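Local coordinates for ABC transporter, substrate binding protein (Polyamine) (Agrobacterium tumefaciens, PDB 4EUO), which binds gamma-aminobutyrate in the periplasm as the solute-binding protein of an ABC transporter, probably delivering it for uptake into the cell, at residues A45-A49 / N50-W54; I105-V109 / D110-A114; T205-Q209 / S210-V214. All blocks are in the same frame, centred on the assembly; numbering follows the deposited sequence. Where two conformers were deposited one is given.

Contact 1: residues A45-A49 / N50-W54; sequences AMVEA and NGVTW
M46, in the last turn of helix 40-48, meets the chain that follows the helix with both its carbonyl and its thioether. Its O accepts the amide of G51, 2.9 Å from M46 O to G51 N, with the donor in the carbonyl plane and the N-H angle at 162°. The side chain runs beside the backbone of V52 and T53, its first torsion (chi1 68°) tucking CG over its own main chain, and then bends at chi3 toward W54. T53 N approaches M46 SD at 3.5 Å. W54 N stands 3.7 Å from M46 SD; both are weak bonds, as expected of so soft an acceptor. M46 CE lies over the five-membered ring of W54, 3.5 Å from W54 CD2, a CH-pi contact with SD oblique to the same face. A long, flexible, unbranched thioether suits this place because it can follow the backbone and still end on an aromatic face. At the edge of the same five-membered ring, NE1 of W54 donates to D35 OD2, which helps hold the indole in place. One residue on, V47 lies alongside V52, CG2 to CG2 at 4.1 Å, and the two valines share P231 as a neighbour. V47 O takes the amide of N50, V47 O to N50 N 3.0 Å, the donor standing well above the carbonyl plane. E48 turns to K44 instead, in a salt bridge. N50 has positive phi, which asparagine tolerates better than most residues. The two backbone bonds make a Schellman motif ending helix 40-48, to which M46 and W54 add a Met-aromatic contact in the lead to strand 56-60.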
loop_
_atom_site.group_PDB
_atom_site.type_symbol
_atom_site.label_atom_id
_atom_site.label_comp_id
_atom_site.label_asym_id
_atom_site.label_seq_id
_atom_site.Cartn_x
_atom_site.Cartn_y
_atom_site.Cartn_z
ATOM N N ALA A 45 7.837 6.741 -18.036
ATOM C CA ALA A 45 8.631 6.500 -19.241
ATOM C C ALA A 45 7.813 5.843 -20.349
ATOM O O ALA A 45 7.960 6.223 -21.520
ATOM C CB ALA A 45 9.850 5.658 -18.912
ATOM N N MET A 46 6.949 4.871 -20.027
ATOM C CA MET A 46 6.172 4.206 -21.074
ATOM C C MET A 46 5.110 5.099 -21.648
ATOM O O MET A 46 4.826 5.053 -22.867
ATOM C CB MET A 46 5.668 2.810 -20.629
ATOM C CG MET A 46 4.605 2.845 -19.513
ATOM S SD MET A 46 3.968 1.219 -19.095
ATOM C CE MET A 46 5.459 0.395 -18.440
ATOM N N VAL A 47 4.549 5.978 -20.828
ATOM C CA VAL A 47 3.572 6.944 -21.317
ATOM C C VAL A 47 4.278 7.917 -22.274
ATOM O O VAL A 47 3.776 8.138 -23.399
ATOM C CB VAL A 47 2.899 7.686 -20.134
ATOM C CG1 VAL A 47 2.112 8.909 -20.634
ATOM C CG2 VAL A 47 1.973 6.743 -19.367
ATOM N N GLU A 48 5.450 8.430 -21.888
ATOM C CA GLU A 48 6.187 9.392 -22.704
ATOM C C GLU A 48 6.697 8.769 -24.004
ATOM O O GLU A 48 6.820 9.492 -25.005
ATOM C CB GLU A 48 7.320 10.015 -21.902
ATOM C CG GLU A 48 6.787 10.926 -20.807
ATOM C CD GLU A 48 7.793 11.744 -20.019
ATOM O OE1 GLU A 48 8.984 11.363 -19.978
ATOM O OE2 GLU A 48 7.356 12.713 -19.354
ATOM N N ALA A 49 6.970 7.476 -24.018
ATOM C CA ALA A 49 7.461 6.819 -25.236
ATOM C C ALA A 49 6.303 6.382 -26.126
ATOM O O ALA A 49 6.541 5.760 -27.170
ATOM C CB ALA A 49 8.265 5.586 -24.859
ATOM N N ASN A 50 5.040 6.619 -25.694
ATOM C CA ASN A 50 3.870 6.078 -26.363
ATOM C C ASN A 50 4.050 4.570 -26.532
ATOM O O ASN A 50 3.710 3.984 -27.567
ATOM C CB ASN A 50 3.592 6.791 -27.699
ATOM C CG ASN A 50 2.309 6.360 -28.342
ATOM O OD1 ASN A 50 2.159 6.422 -29.569
ATOM N ND2 ASN A 50 1.348 5.918 -27.552
ATOM N N GLY A 51 4.559 3.939 -25.480
ATOM C CA GLY A 51 4.828 2.514 -25.460
ATOM C C GLY A 51 4.244 1.865 -24.224
ATOM O O GLY A 51 4.924 1.078 -23.562
ATOM N N VAL A 52 2.990 2.192 -23.913
ATOM C CA VAL A 52 2.381 1.656 -22.701
ATOM C C VAL A 52 2.247 0.165 -22.805
ATOM O O VAL A 52 1.652 -0.347 -23.766
ATOM C CB VAL A 52 1.048 2.341 -22.401
ATOM C CG1 VAL A 52 0.334 1.641 -21.249
ATOM C CG2 VAL A 52 1.280 3.804 -22.075
ATOM N N THR A 53 2.811 -0.538 -21.836
ATOM C CA THR A 53 2.711 -1.986 -21.800
ATOM C C THR A 53 2.001 -2.481 -20.538
ATOM O O THR A 53 1.811 -3.679 -20.380
ATOM C CB THR A 53 4.071 -2.627 -21.966
ATOM O OG1 THR A 53 4.893 -2.279 -20.870
ATOM C CG2 THR A 53 4.728 -2.249 -23.297
ATOM N N TRP A 54 1.671 -1.570 -19.618
ATOM C CA TRP A 54 0.895 -1.901 -18.408
ATOM C C TRP A 54 -0.475 -1.305 -18.640
ATOM O O TRP A 54 -0.583 -0.106 -18.768
ATOM C CB TRP A 54 1.545 -1.257 -17.181
ATOM C CG TRP A 54 2.886 -1.782 -16.783
ATOM C CD1 TRP A 54 3.526 -2.896 -17.259
ATOM C CD2 TRP A 54 3.765 -1.199 -15.806
ATOM N NE1 TRP A 54 4.739 -3.055 -16.615
ATOM C CE2 TRP A 54 4.918 -2.011 -15.738
ATOM C CE3 TRP A 54 3.701 -0.045 -15.003
ATOM C CZ2 TRP A 54 5.989 -1.721 -14.874
ATOM C CZ3 TRP A 54 4.757 0.233 -14.136
ATOM C CH2 TRP A 54 5.885 -0.596 -14.083
#

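Contact 2: residues I105-V109 / D110-A114; sequences IGCNV and DSVSA
An inverse gamma turn centred on N108 ends strand 96-107, and a short 3-10 segment carries the chain on through D110 and S111. The carbonyl O of N108 accepts the amide of S111, S111 N to N108 O 3.1 Å. In the modelled conformer described here, one of two, S111 OG also bonds N108 O at 2.7 Å. Both donors then come from the same face of the carbonyl plane, the hydroxyl tilted 24° from it and the amide higher. In that conformer serine suits the site, since chi1 of 67° folds OG back to the acceptor its own amide uses. N108 swings its amide past that hydroxyl, and OD1 takes a proton from a water, 2.7 Å away, that in turn accepts from D110 N at 3.0 Å. The other end, ND2, bonds the carbonyl of I189, so both ends of the amide are occupied. V112 turns CG2 onto the sulfur of C107, 3.8 Å from CG2 to SG, an apolar cover beside the C107-C115 disulfide. V112 and S111 also rest on P195, just before strand 196-200, while C107, the last residue of its strand, still pairs through its backbone with E215 of strand 215-229 as the chain leaves the sheet.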
loop_
_atom_site.group_PDB
_atom_site.type_symbol
_atom_site.label_atom_id
_atom_site.label_comp_id
_atom_site.label_asym_id
_atom_site.label_seq_id
_atom_site.Cartn_x
_atom_site.Cartn_y
_atom_site.Cartn_z
ATOM N N ILE A 105 3.414 -2.516 12.989
ATOM C CA ILE A 105 4.736 -2.844 13.496
ATOM C C ILE A 105 4.870 -4.353 13.489
ATOM O O ILE A 105 4.325 -5.045 14.375
ATOM C CB ILE A 105 4.984 -2.231 14.885
ATOM C CG1 ILE A 105 4.768 -0.702 14.831
ATOM C CG2 ILE A 105 6.407 -2.563 15.345
ATOM C CD1 ILE A 105 4.833 -0.004 16.216
ATOM N N GLY A 106 5.540 -4.866 12.457
ATOM C CA GLY A 106 5.787 -6.303 12.341
ATOM C C GLY A 106 7.022 -6.684 13.120
ATOM O O GLY A 106 7.948 -5.875 13.277
ATOM N N CYS A 107 7.031 -7.943 13.632
ATOM C CA CYS A 107 8.122 -8.350 14.468
ATOM C C CYS A 107 8.415 -9.836 14.371
ATOM O O CYS A 107 7.520 -10.659 14.531
ATOM C CB CYS A 107 7.820 -7.942 15.908
ATOM S SG CYS A 107 9.120 -8.385 17.083
ATOM N N ASN A 108 9.697 -10.165 14.225
ATOM C CA ASN A 108 10.165 -11.560 14.276
ATOM C C ASN A 108 10.384 -11.807 15.794
ATOM O O ASN A 108 11.472 -11.578 16.361
ATOM C CB ASN A 108 11.467 -11.664 13.491
ATOM C CG ASN A 108 12.084 -13.044 13.491
ATOM O OD1 ASN A 108 11.894 -13.821 14.431
ATOM N ND2 ASN A 108 12.812 -13.368 12.446
ATOM N N VAL A 109 9.295 -12.186 16.443
ATOM C CA VAL A 109 9.216 -12.274 17.898
ATOM C C VAL A 109 10.300 -13.127 18.574
ATOM O O VAL A 109 10.889 -12.711 19.575
ATOM C CB VAL A 109 7.772 -12.636 18.350
ATOM C CG1 VAL A 109 7.286 -13.989 17.781
ATOM C CG2 VAL A 109 7.640 -12.592 19.871
ATOM N N ASP A 110 10.612 -14.270 17.977
ATOM C CA ASP A 110 11.577 -15.189 18.573
ATOM C C ASP A 110 13.024 -14.788 18.399
ATOM O O ASP A 110 13.888 -15.422 19.005
ATOM C CB ASP A 110 11.309 -16.625 18.090
ATOM C CG ASP A 110 10.004 -17.231 18.586
ATOM O OD1 ASP A 110 9.431 -16.700 19.581
ATOM O OD2 ASP A 110 9.552 -18.224 17.987
ATOM N N SER A 111 13.305 -13.725 17.608
ATOM C CA SER A 111 14.669 -13.267 17.357
ATOM C C SER A 111 15.079 -12.069 18.202
ATOM O O SER A 111 16.225 -11.617 18.120
ATOM C CB SER A 111 14.838 -12.924 15.881
ATOM O OG SER A 111 14.051 -11.787 15.575
ATOM N N VAL A 112 14.128 -11.506 18.968
ATOM C CA VAL A 112 14.404 -10.324 19.759
ATOM C C VAL A 112 13.993 -10.536 21.212
ATOM O O VAL A 112 13.102 -11.346 21.490
ATOM C CB VAL A 112 13.720 -9.055 19.170
ATOM C CG1 VAL A 112 14.303 -8.693 17.809
ATOM C CG2 VAL A 112 12.203 -9.204 19.092
ATOM N N SER A 113 14.550 -9.719 22.106
ATOM C CA SER A 113 14.180 -9.781 23.513
ATOM C C SER A 113 12.719 -9.344 23.673
ATOM O O SER A 113 11.957 -9.971 24.404
ATOM C CB SER A 113 15.086 -8.868 24.329
ATOM O OG SER A 113 14.623 -8.907 25.666
ATOM N N ALA A 114 12.311 -8.289 22.938
ATOM C CA ALA A 114 10.938 -7.793 23.050
ATOM C C ALA A 114 10.519 -7.136 21.739
ATOM O O ALA A 114 11.316 -6.383 21.156
ATOM C CB ALA A 114 10.854 -6.761 24.175
HETATM O O HOH W 1 9.811 -15.244 15.293
#

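Contact 3: residues T205-Q209 / S210-V214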
loop_
_atom_site.group_PDB
_atom_site.type_symbol
_atom_site.label_atom_id
_atom_site.label_comp_id
_atom_site.label_asym_id
_atom_site.label_seq_id
_atom_site.Cartn_x
_atom_site.Cartn_y
_atom_site.Cartn_z
ATOM N N THR A 205 0.678 -11.045 7.080
ATOM C CA THR A 205 -0.293 -12.122 6.889
ATOM C C THR A 205 0.324 -13.176 5.964
ATOM O O THR A 205 0.230 -14.383 6.253
ATOM C CB THR A 205 -1.563 -11.573 6.249
ATOM O OG1 THR A 205 -2.145 -10.671 7.192
ATOM C CG2 THR A 205 -2.568 -12.667 5.901
ATOM N N ALA A 206 0.973 -12.757 4.863
ATOM C CA ALA A 206 1.558 -13.737 3.928
ATOM C C ALA A 206 2.678 -14.521 4.542
ATOM O O ALA A 206 2.776 -15.735 4.297
ATOM C CB ALA A 206 2.010 -13.034 2.676
ATOM N N LEU A 207 3.528 -13.885 5.345
ATOM C CA LEU A 207 4.595 -14.612 6.023
ATOM C C LEU A 207 3.991 -15.685 6.918
ATOM O O LEU A 207 4.431 -16.839 6.872
ATOM C CB LEU A 207 5.453 -13.688 6.876
ATOM C CG LEU A 207 6.580 -12.974 6.155
ATOM C CD1 LEU A 207 7.267 -11.981 7.081
ATOM C CD2 LEU A 207 7.629 -13.966 5.568
ATOM N N GLU A 208 2.956 -15.343 7.693
ATOM C CA GLU A 208 2.288 -16.285 8.593
ATOM C C GLU A 208 1.672 -17.421 7.783
ATOM O O GLU A 208 1.755 -18.585 8.210
ATOM C CB GLU A 208 1.196 -15.558 9.409
ATOM C CG GLU A 208 0.425 -16.465 10.362
ATOM C CD GLU A 208 -0.487 -15.711 11.307
ATOM O OE1 GLU A 208 0.031 -14.928 12.136
ATOM O OE2 GLU A 208 -1.720 -15.901 11.215
ATOM N N GLN A 209 1.084 -17.122 6.628
ATOM C CA GLN A 209 0.446 -18.102 5.737
ATOM C C GLN A 209 1.504 -19.112 5.248
ATOM O O GLN A 209 1.194 -20.313 5.066
ATOM C CB GLN A 209 -0.191 -17.424 4.521
ATOM C CG GLN A 209 -1.540 -16.762 4.776
ATOM C CD GLN A 209 -2.025 -15.869 3.645
ATOM O OE1 GLN A 209 -1.298 -15.535 2.707
ATOM N NE2 GLN A 209 -3.270 -15.439 3.724
ATOM N N SER A 210 2.765 -18.652 5.083
ATOM C CA SER A 210 3.886 -19.480 4.637
ATOM C C SER A 210 4.604 -20.126 5.800
ATOM O O SER A 210 5.709 -20.630 5.636
ATOM C CB SER A 210 4.856 -18.660 3.793
ATOM O OG SER A 210 5.769 -19.549 3.164
ATOM N N GLY A 211 3.961 -20.106 6.969
ATOM C CA GLY A 211 4.489 -20.758 8.164
ATOM C C GLY A 211 5.458 -19.989 9.029
ATOM O O GLY A 211 5.860 -20.483 10.082
ATOM N N VAL A 212 5.786 -18.739 8.665
ATOM C CA VAL A 212 6.722 -17.932 9.423
ATOM C C VAL A 212 6.043 -17.302 10.660
ATOM O O VAL A 212 4.939 -16.763 10.555
ATOM C CB VAL A 212 7.373 -16.872 8.498
ATOM C CG1 VAL A 212 8.381 -16.010 9.236
ATOM C CG2 VAL A 212 8.030 -17.547 7.299
ATOM N N LYS A 213 6.711 -17.404 11.821
ATOM C CA LYS A 213 6.171 -16.870 13.073
ATOM C C LYS A 213 6.493 -15.392 13.181
ATOM O O LYS A 213 7.627 -15.013 13.410
ATOM C CB LYS A 213 6.713 -17.648 14.282
ATOM C CG LYS A 213 6.039 -17.238 15.589
ATOM C CD LYS A 213 6.525 -18.083 16.756
ATOM C CE LYS A 213 5.976 -17.583 18.074
ATOM N NZ LYS A 213 6.531 -18.344 19.225
ATOM N N VAL A 214 5.469 -14.574 13.021
ATOM C CA VAL A 214 5.588 -13.117 13.121
ATOM C C VAL A 214 4.480 -12.583 13.996
ATOM O O VAL A 214 3.409 -13.188 14.094
ATOM C CB VAL A 214 5.596 -12.391 11.740
ATOM C CG1 VAL A 214 6.897 -12.621 10.995
ATOM C CG2 VAL A 214 4.398 -12.776 10.876
HETATM O O HOH W 2 2.852 -15.945 12.662
#
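S210 N reaches back to A206 O, 3.0 Å apart, as the chain leaves helix 201-209 through a Schellman motif. That bond continues the i to i-4 pattern of the helix, and a weaker one links the same S210 N to L207 O. The CB of S210 sits 3.6 Å from L207 O, and a small residue fits easily beside these last carbonyls. G211 follows with positive phi (86°), the C-prime position of the motif. At these backbone angles a side chain would collide with the S210 carbonyl oxygen, which is why a residue without one belongs here. Its amide bonds E208 O, G211 N to E208 O 3.0 Å, with the donor 66° out of the carbonyl plane. V212 N closes the outer bond of the motif on L207 O at 2.9 Å, again from above the plane. L207 O thus serves both the weak bond and this stronger one. The side chain of V212 points back at the helix: CB packs on L207 O, and its first torsion (chi1 -179°) turns CG2 onto CD2 of L207. This apolar contact just beyond the C-prime glycine is the usual hydrophobic partner of the motif. L207 also touches Q186 and A190 of helix 182-190. K213 points the other way, its NZ in a long, weak ion pair with D110. V214 comes back to the helix, CG1 4.0 Å from L207 CD1, the two side chains at about a right angle, and it rests on I189. Between the loop backbone and the E208 side chain, a water lies 3.0 Å from E208 OE1 and accepts from V214 N at 3.0 Å, with V212 O also near.

In the fold
From the N terminus, contact 1 comes first: it closes the turn between helix 40-48 and strand 56-60. Contact 2 follows at the exit of strand 96-107, before helix 119-122, and contact 3 turns helix 201-209 into strand 215-229. The three lie in series along the chain, so none nests within or crosses another. In space they divide unevenly: contact 1 stands alone, its centre about 43 Å from that of contact 2, on the opposite side of the chain's centre. Contacts 2 and 3 have centres about 13 Å apart and touch, V109 CG1 packing on K213 CE, just past the end of strand 96-107 and just before strand 215-229, which pair antiparallel.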